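P800 reaction center core protein (Heliobacterium modesticaldum, PDB 5V8K) forms the homodimeric core of a photosynthetic reaction center, holding bacteriochlorophylls among its transmembrane helices and taking part in binding a 4Fe-4S cluster. Local coordinates at residues T129-H134 with Y138-P143; T150-D155 with N168-G173. One frame throughout, in Å; residues are numbered along the deposited sequence.

Interaction 1: residues T129-H134 with Y138-P143. With GBF (Bacteriochlorophyll g), chain O.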
loop_
_atom_site.group_PDB
_atom_site.type_symbol
_atom_site.label_atom_id
_atom_site.label_comp_id
_atom_site.label_asym_id
_atom_site.label_seq_id
_atom_site.Cartn_x
_atom_site.Cartn_y
_atom_site.Cartn_z
ATOM N N THR A 129 34.341 -3.159 -35.263
ATOM C CA THR A 129 35.619 -2.809 -35.888
ATOM C C THR A 129 35.760 -1.302 -36.037
ATOM O O THR A 129 36.786 -0.725 -35.668
ATOM C CB THR A 129 35.737 -3.501 -37.253
ATOM O OG1 THR A 129 35.623 -4.919 -37.075
ATOM C CG2 THR A 129 37.071 -3.180 -37.932
ATOM N N LEU A 130 34.726 -0.644 -36.559
ATOM C CA LEU A 130 34.804 0.796 -36.766
ATOM C C LEU A 130 34.967 1.537 -35.445
ATOM O O LEU A 130 35.666 2.558 -35.378
ATOM C CB LEU A 130 33.564 1.291 -37.515
ATOM C CG LEU A 130 33.354 0.853 -38.965
ATOM C CD1 LEU A 130 32.152 1.585 -39.529
ATOM C CD2 LEU A 130 34.625 1.125 -39.804
ATOM N N TRP A 131 34.346 1.044 -34.375
ATOM C CA TRP A 131 34.492 1.761 -33.110
ATOM C C TRP A 131 35.892 1.581 -32.537
ATOM O O TRP A 131 36.468 2.531 -31.999
ATOM C CB TRP A 131 33.453 1.324 -32.093
ATOM C CG TRP A 131 33.619 2.132 -30.820
ATOM C CD1 TRP A 131 34.020 1.687 -29.596
ATOM C CD2 TRP A 131 33.443 3.553 -30.693
ATOM N NE1 TRP A 131 34.080 2.747 -28.711
ATOM C CE2 TRP A 131 33.727 3.895 -29.367
ATOM C CE3 TRP A 131 33.064 4.565 -31.582
ATOM C CZ2 TRP A 131 33.646 5.217 -28.904
ATOM C CZ3 TRP A 131 32.969 5.863 -31.116
ATOM C CH2 TRP A 131 33.270 6.179 -29.806
ATOM N N GLY A 132 36.435 0.359 -32.609
ATOM C CA GLY A 132 37.841 0.166 -32.295
ATOM C C GLY A 132 38.755 1.104 -33.076
ATOM O O GLY A 132 39.729 1.631 -32.532
ATOM N N LEU A 133 38.458 1.313 -34.370
ATOM C CA LEU A 133 39.280 2.185 -35.212
ATOM C C LEU A 133 39.086 3.650 -34.844
ATOM O O LEU A 133 40.030 4.449 -34.916
ATOM C CB LEU A 133 38.941 1.976 -36.697
ATOM C CG LEU A 133 39.230 0.618 -37.330
ATOM C CD1 LEU A 133 38.742 0.601 -38.767
ATOM C CD2 LEU A 133 40.697 0.284 -37.278
ATOM N N HIS A 134 37.864 4.026 -34.461
ATOM C CA HIS A 134 37.648 5.394 -34.004
ATOM C C HIS A 134 38.440 5.670 -32.732
ATOM O O HIS A 134 39.114 6.706 -32.608
ATOM C CB HIS A 134 36.171 5.679 -33.739
ATOM C CG HIS A 134 35.981 6.971 -33.023
ATOM N ND1 HIS A 134 35.798 8.158 -33.688
ATOM C CD2 HIS A 134 36.064 7.284 -31.709
ATOM C CE1 HIS A 134 35.706 9.142 -32.814
ATOM N NE2 HIS A 134 35.884 8.644 -31.608
ATOM N N TYR A 138 41.221 8.427 -33.478
ATOM C CA TYR A 138 40.645 9.710 -33.077
ATOM C C TYR A 138 40.474 9.853 -31.576
ATOM O O TYR A 138 40.594 10.959 -31.060
ATOM C CB TYR A 138 39.304 9.922 -33.798
ATOM C CG TYR A 138 39.517 9.845 -35.315
ATOM C CD1 TYR A 138 40.020 10.937 -36.028
ATOM C CD2 TYR A 138 39.270 8.665 -36.021
ATOM C CE1 TYR A 138 40.242 10.863 -37.408
ATOM C CE2 TYR A 138 39.479 8.582 -37.383
ATOM C CZ TYR A 138 39.971 9.679 -38.079
ATOM O OH TYR A 138 40.186 9.584 -39.441
ATOM N N GLY A 139 40.208 8.766 -30.864
ATOM C CA GLY A 139 40.381 8.742 -29.432
ATOM C C GLY A 139 39.088 8.922 -28.669
ATOM O O GLY A 139 38.007 9.119 -29.227
ATOM N N ILE A 140 39.230 8.800 -27.354
ATOM C CA ILE A 140 38.211 9.128 -26.390
ATOM C C ILE A 140 38.876 9.967 -25.310
ATOM O O ILE A 140 40.072 10.236 -25.369
ATOM C CB ILE A 140 37.552 7.872 -25.780
ATOM C CG1 ILE A 140 38.585 7.007 -25.038
ATOM C CG2 ILE A 140 36.868 7.023 -26.852
ATOM C CD1 ILE A 140 37.929 5.933 -24.169
ATOM N N LEU A 141 38.109 10.341 -24.296
ATOM C CA LEU A 141 38.716 11.038 -23.176
ATOM C C LEU A 141 39.862 10.199 -22.615
ATOM O O LEU A 141 39.729 8.987 -22.413
ATOM C CB LEU A 141 37.666 11.328 -22.104
ATOM C CG LEU A 141 38.164 12.139 -20.908
ATOM C CD1 LEU A 141 38.446 13.545 -21.324
ATOM C CD2 LEU A 141 37.128 12.091 -19.768
ATOM N N GLY A 142 41.011 10.839 -22.427
ATOM C CA GLY A 142 42.181 10.187 -21.890
ATOM C C GLY A 142 42.446 10.581 -20.443
ATOM O O GLY A 142 41.743 11.413 -19.851
ATOM N N PRO A 143 43.479 9.987 -19.844
ATOM C CA PRO A 143 43.725 10.226 -18.410
ATOM C C PRO A 143 44.074 11.655 -18.099
ATOM O O PRO A 143 43.984 12.066 -16.938
ATOM C CB PRO A 143 44.899 9.298 -18.084
ATOM C CG PRO A 143 45.032 8.388 -19.243
ATOM C CD PRO A 143 44.483 9.092 -20.437
HETATM MG MG GBF O . 34.189 8.702 -35.598
HETATM C CHA GBF O . 34.382 12.121 -34.816
HETATM C CHB GBF O . 31.513 8.484 -33.712
HETATM C CHC GBF O . 33.923 5.460 -36.792
HETATM C CHD GBF O . 36.541 9.409 -38.221
HETATM N NA GBF O . 33.230 9.986 -34.435
HETATM C C1A GBF O . 33.452 11.251 -34.021
HETATM C C2A GBF O . 32.267 11.931 -33.391
HETATM C C3A GBF O . 31.706 10.666 -32.709
HETATM C C4A GBF O . 32.167 9.647 -33.700
HETATM C CMA GBF O . 32.318 10.363 -31.353
HETATM C CAA GBF O . 31.373 12.593 -34.432
HETATM C CBA GBF O . 29.869 12.603 -34.187
HETATM C CGA GBF O . 29.115 12.789 -35.482
HETATM O O1A GBF O . 29.611 13.326 -36.452
HETATM O O2A GBF O . 27.853 12.122 -35.650
HETATM N NB GBF O . 32.791 7.228 -35.376
HETATM C C1B GBF O . 31.851 7.245 -34.435
HETATM C C2B GBF O . 31.251 5.996 -34.359
HETATM C C3B GBF O . 31.948 5.165 -35.214
HETATM C C4B GBF O . 32.944 5.963 -35.794
HETATM C CMB GBF O . 30.069 5.636 -33.514
HETATM C CAB GBF O . 31.706 3.729 -35.496
HETATM C CBB GBF O . 30.920 2.855 -34.892
HETATM N NC GBF O . 35.064 7.687 -37.138
HETATM C C1C GBF O . 34.866 6.408 -37.469
HETATM C C2C GBF O . 35.552 5.711 -38.588
HETATM C C3C GBF O . 36.236 6.984 -38.912
HETATM C C4C GBF O . 35.961 8.063 -38.083
HETATM C CMC GBF O . 36.473 4.621 -38.052
HETATM C CAC GBF O . 37.210 7.144 -40.033
HETATM C CBC GBF O . 37.559 6.013 -40.971
HETATM N ND GBF O . 35.224 10.249 -36.398
HETATM C C1D GBF O . 36.114 10.512 -37.344
HETATM C C2D GBF O . 36.709 12.019 -37.545
HETATM C C3D GBF O . 35.926 12.447 -36.489
HETATM C C4D GBF O . 35.093 11.503 -35.833
HETATM C CMD GBF O . 37.671 12.746 -38.438
HETATM C CAD GBF O . 35.816 13.717 -35.755
HETATM O OBD GBF O . 36.180 14.911 -35.973
HETATM C CBD GBF O . 34.775 13.556 -34.727
HETATM C CGD GBF O . 35.320 13.834 -33.362
HETATM O O1D GBF O . 34.853 14.744 -32.700
HETATM O O2D GBF O . 36.403 13.013 -32.833
HETATM C CED GBF O . 36.455 12.573 -31.473
HETATM C C1 GBF O . 26.754 12.806 -36.220
HETATM C C2 GBF O . 26.198 11.970 -37.346
HETATM C C3 GBF O . 25.164 11.144 -37.195
HETATM C C4 GBF O . 24.504 10.991 -35.868
HETATM C C5 GBF O . 24.682 10.336 -38.373
HETATM C C6 GBF O . 23.787 11.107 -39.329
HETATM C C7 GBF O . 23.245 10.098 -40.319
HETATM C C8 GBF O . 22.215 10.368 -41.136
HETATM C C9 GBF O . 21.547 11.721 -41.072
HETATM C C10 GBF O . 21.726 9.307 -42.091
HETATM O O HOH W 1 35.710 10.005 -29.169
#
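His134 and Tyr138 illustrate how the end of a transmembrane helix can serve as a chlorophyll site: both lie against the same bacteriochlorophyll g where helix 113-137 gives way to strand 140-141. The imidazole is the axial ligand, its ND1 lying 2.6 Å from the magnesium. With CG anti to the backbone N (chi1 169°), the ring stands off the helix with ND1 at the magnesium. Its two faces are differently covered. Macrocycle carbon CHB lies over one, and the CB of Tyr138 over the other, a CH-pi contact with CB 4.1 Å from the His134 ring centroid. The two aromatic planes are inclined by only 30°, yet they are slid so far apart that they barely overlap. The phenol ring instead spends a face on the pigment, where Tyr138 CE2 comes within 3.2 Å of CHD, a tight approach. Trp131 meets the same tetrapyrrole differently, presenting its edge, with CE3 3.6 Å from C2B; its CZ2 also packs on CG2 of Ile140, and its ring meets His169 edge-to-face.

The backbone turn itself is closed at one carbonyl: His134 O accepts two hydrogen bonds, from Tyr138 N and from Gly139 N, both 2.9 Å long. Gly139 leaves the helical path with a positive phi of 100°, a backbone shape that a side chain would make strained by pressing on the carbonyl oxygen of Tyr138. Beyond it, Ile140 pairs with Glu148. While ND1 holds the magnesium, NE2 of His134 donates to a water lying in the ring plane, 2.8 Å away.

Interaction 2: residues T150-D155 with N168-G173. With GBF (Bacteriochlorophyll g), chain P.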
loop_
_atom_site.group_PDB
_atom_site.type_symbol
_atom_site.label_atom_id
_atom_site.label_comp_id
_atom_site.label_asym_id
_atom_site.label_seq_id
_atom_site.Cartn_x
_atom_site.Cartn_y
_atom_site.Cartn_z
ATOM N N THR A 150 43.706 6.190 -28.770
ATOM C CA THR A 150 44.114 5.118 -27.874
ATOM C C THR A 150 45.289 4.301 -28.418
ATOM O O THR A 150 46.019 3.684 -27.630
ATOM C CB THR A 150 42.922 4.199 -27.573
ATOM O OG1 THR A 150 42.522 3.480 -28.747
ATOM C CG2 THR A 150 41.722 5.016 -27.054
ATOM N N GLY A 151 45.512 4.311 -29.730
ATOM C CA GLY A 151 46.332 3.293 -30.349
ATOM C C GLY A 151 45.562 1.979 -30.423
ATOM O O GLY A 151 44.370 1.906 -30.133
ATOM N N LEU A 152 46.272 0.927 -30.824
ATOM C CA LEU A 152 45.684 -0.386 -31.057
ATOM C C LEU A 152 46.682 -1.440 -30.607
ATOM O O LEU A 152 47.813 -1.462 -31.088
ATOM C CB LEU A 152 45.332 -0.585 -32.538
ATOM C CG LEU A 152 44.531 -1.829 -32.916
ATOM C CD1 LEU A 152 43.175 -1.866 -32.231
ATOM C CD2 LEU A 152 44.380 -1.878 -34.430
ATOM N N SER A 153 46.270 -2.307 -29.686
ATOM C CA SER A 153 47.126 -3.389 -29.217
ATOM C C SER A 153 46.282 -4.639 -29.021
ATOM O O SER A 153 45.105 -4.558 -28.670
ATOM C CB SER A 153 47.840 -3.026 -27.909
ATOM O OG SER A 153 48.411 -4.175 -27.309
ATOM N N PHE A 154 46.890 -5.798 -29.257
ATOM C CA PHE A 154 46.202 -7.071 -29.082
ATOM C C PHE A 154 46.826 -7.907 -27.974
ATOM O O PHE A 154 46.723 -9.130 -27.989
ATOM C CB PHE A 154 46.162 -7.852 -30.394
ATOM C CG PHE A 154 45.375 -7.164 -31.466
ATOM C CD1 PHE A 154 43.994 -7.297 -31.538
ATOM C CD2 PHE A 154 46.011 -6.352 -32.386
ATOM C CE1 PHE A 154 43.273 -6.645 -32.515
ATOM C CE2 PHE A 154 45.297 -5.701 -33.364
ATOM C CZ PHE A 154 43.927 -5.846 -33.433
ATOM N N ASP A 155 47.440 -7.259 -26.982
ATOM C CA ASP A 155 47.995 -7.968 -25.829
ATOM C C ASP A 155 46.875 -8.213 -24.821
ATOM O O ASP A 155 46.715 -7.506 -23.825
ATOM C CB ASP A 155 49.144 -7.182 -25.212
ATOM C CG ASP A 155 49.846 -7.945 -24.106
ATOM O OD1 ASP A 155 49.621 -9.180 -23.979
ATOM O OD2 ASP A 155 50.632 -7.303 -23.372
ATOM N N ASN A 168 40.308 -5.035 -28.243
ATOM C CA ASN A 168 39.171 -5.877 -27.871
ATOM C C ASN A 168 38.012 -5.690 -28.840
ATOM O O ASN A 168 37.353 -6.660 -29.226
ATOM C CB ASN A 168 38.727 -5.566 -26.448
ATOM C CG ASN A 168 37.409 -6.213 -26.097
ATOM O OD1 ASN A 168 37.340 -7.419 -25.873
ATOM N ND2 ASN A 168 36.343 -5.420 -26.061
ATOM N N HIS A 169 37.767 -4.451 -29.275
ATOM C CA HIS A 169 36.663 -4.207 -30.200
ATOM C C HIS A 169 36.957 -4.783 -31.575
ATOM O O HIS A 169 36.117 -5.481 -32.159
ATOM C CB HIS A 169 36.378 -2.719 -30.292
ATOM C CG HIS A 169 35.761 -2.172 -29.053
ATOM N ND1 HIS A 169 36.487 -1.943 -27.904
ATOM C CD2 HIS A 169 34.479 -1.872 -28.754
ATOM C CE1 HIS A 169 35.684 -1.480 -26.968
ATOM N NE2 HIS A 169 34.461 -1.436 -27.456
ATOM N N VAL A 170 38.151 -4.518 -32.093
ATOM C CA VAL A 170 38.550 -5.051 -33.390
ATOM C C VAL A 170 38.497 -6.570 -33.371
ATOM O O VAL A 170 38.097 -7.206 -34.357
ATOM C CB VAL A 170 39.953 -4.532 -33.756
ATOM C CG1 VAL A 170 40.396 -5.058 -35.117
ATOM C CG2 VAL A 170 39.975 -3.018 -33.750
ATOM N N ALA A 171 38.880 -7.182 -32.244
ATOM C CA ALA A 171 38.856 -8.639 -32.172
ATOM C C ALA A 171 37.426 -9.137 -32.243
ATOM O O ALA A 171 37.129 -10.093 -32.961
ATOM C CB ALA A 171 39.555 -9.126 -30.904
ATOM N N PHE A 172 36.512 -8.464 -31.550
ATOM C CA PHE A 172 35.108 -8.826 -31.664
ATOM C C PHE A 172 34.621 -8.662 -33.092
ATOM O O PHE A 172 33.798 -9.447 -33.560
ATOM C CB PHE A 172 34.248 -7.994 -30.695
ATOM C CG PHE A 172 33.967 -8.688 -29.387
ATOM C CD1 PHE A 172 32.948 -9.636 -29.285
ATOM C CD2 PHE A 172 34.723 -8.397 -28.258
ATOM C CE1 PHE A 172 32.698 -10.280 -28.100
ATOM C CE2 PHE A 172 34.476 -9.026 -27.069
ATOM C CZ PHE A 172 33.456 -9.981 -26.981
ATOM N N GLY A 173 35.134 -7.671 -33.811
ATOM C CA GLY A 173 34.799 -7.554 -35.217
ATOM C C GLY A 173 35.216 -8.781 -35.996
ATOM O O GLY A 173 34.421 -9.371 -36.726
HETATM MG MG GBF P . 38.544 -9.042 -24.630
HETATM C CHA GBF P . 37.816 -8.096 -21.344
HETATM C CHB GBF P . 41.289 -7.260 -24.538
HETATM C CHC GBF P . 39.360 -10.745 -27.549
HETATM C CHD GBF P . 35.596 -11.069 -24.465
HETATM N NA GBF P . 39.368 -7.909 -23.255
HETATM C C1A GBF P . 39.031 -7.517 -22.018
HETATM C C2A GBF P . 40.235 -7.210 -21.192
HETATM C C3A GBF P . 41.004 -6.452 -22.278
HETATM C C4A GBF P . 40.514 -7.244 -23.443
HETATM C CMA GBF P . 40.703 -4.967 -22.509
HETATM C CAA GBF P . 40.934 -8.512 -20.816
HETATM C CBA GBF P . 41.894 -8.389 -19.649
HETATM C CGA GBF P . 42.414 -9.785 -19.378
HETATM O O1A GBF P . 42.265 -10.662 -20.217
HETATM O O2A GBF P . 43.246 -10.053 -18.210
HETATM N NB GBF P . 40.153 -9.007 -25.860
HETATM C C1B GBF P . 41.178 -8.163 -25.724
HETATM C C2B GBF P . 42.045 -8.362 -26.798
HETATM C C3B GBF P . 41.472 -9.348 -27.610
HETATM C C4B GBF P . 40.280 -9.712 -26.992
HETATM C CMB GBF P . 43.336 -7.597 -27.010
HETATM C CAB GBF P . 41.984 -9.939 -28.877
HETATM C CBB GBF P . 43.170 -9.773 -29.414
HETATM N NC GBF P . 37.666 -10.544 -25.719
HETATM C C1C GBF P . 38.107 -11.095 -26.857
HETATM C C2C GBF P . 37.407 -12.129 -27.656
HETATM C C3C GBF P . 36.358 -12.131 -26.624
HETATM C C4C GBF P . 36.519 -11.228 -25.581
HETATM C CMC GBF P . 36.958 -11.539 -28.986
HETATM C CAC GBF P . 35.156 -13.011 -26.685
HETATM C CBC GBF P . 34.925 -14.006 -27.799
HETATM N ND GBF P . 37.066 -9.522 -23.360
HETATM C C1D GBF P . 35.969 -10.242 -23.310
HETATM C C2D GBF P . 35.049 -10.307 -21.985
HETATM C C3D GBF P . 35.919 -9.418 -21.360
HETATM C C4D GBF P . 37.046 -8.962 -22.101
HETATM C CMD GBF P . 33.792 -11.008 -21.620
HETATM C CAD GBF P . 36.090 -8.910 -19.980
HETATM O OBD GBF P . 35.304 -8.766 -18.992
HETATM C CBD GBF P . 37.321 -8.071 -19.944
HETATM C CGD GBF P . 37.057 -6.643 -19.561
HETATM O O1D GBF P . 36.565 -5.847 -20.329
HETATM O O2D GBF P . 37.407 -6.114 -18.277
HETATM C CED GBF P . 36.896 -4.823 -17.944
#
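Phe154 leans from the loop after strand 147-148 onto transmembrane helix 162-186, and its side chain can be followed from pigment to helix. Phe154 CB lies 3.7 Å from CBB, the vinyl end of a bacteriochlorophyll g; Phe154 CG stays near that carbon, and Phe154 CD1 comes closer to it, at 3.4 Å. Farther out the helix takes over: Phe154 CE1 is 4.1 Å from Val170 CB, and Phe154 CZ at the tip is 4.0 Å from Val170 CG1. Pigment and valine both meet the ring at its edge. The other methyl of Val170, CG2, touches Leu152 CD1, so a single valine receives two loop side chains, each crossing it at about a right angle.

Along the same helix, Asn168 reaches the magnesium of this pigment, Ala171 CB lies 3.3 Å from vinyl carbon CAB, and Phe172 takes macrocycle methyl CMC over one ring face, with its CE2 3.4 Å from C4C. An alanine at Phe172 removes the ring, which would probably open a gap beside CMC and C4C and leave that edge of the pigment less firmly held.

No hydrogen bond joins 150-155 to 168-173; nearer the helix start, Ser153 does bond Ala163 through the backbone. The contact therefore depends on apolar shape, shared between protein and pigment.

How the interactions relate
Read from the N terminus, the two contacts come in series, each closing a local connection. Interaction 1 closes the short turn at the end of helix 113-137 and sends the chain into strand 140-141, which pairs antiparallel with 147-148. Interaction 2 then folds the loop after that hairpin back onto helix 162-186. Neither encloses nor crosses the other, yet they touch, with centres 10 Å apart, because the two helices pack together: Thr129 OG1 lies 3.3 Å from Gly173 CA, and Gly132 lets His169 and Val170 come close. His169 binds the magnesium of a further bacteriochlorophyll g, so pigment sites and helix packing are built from the same two helices.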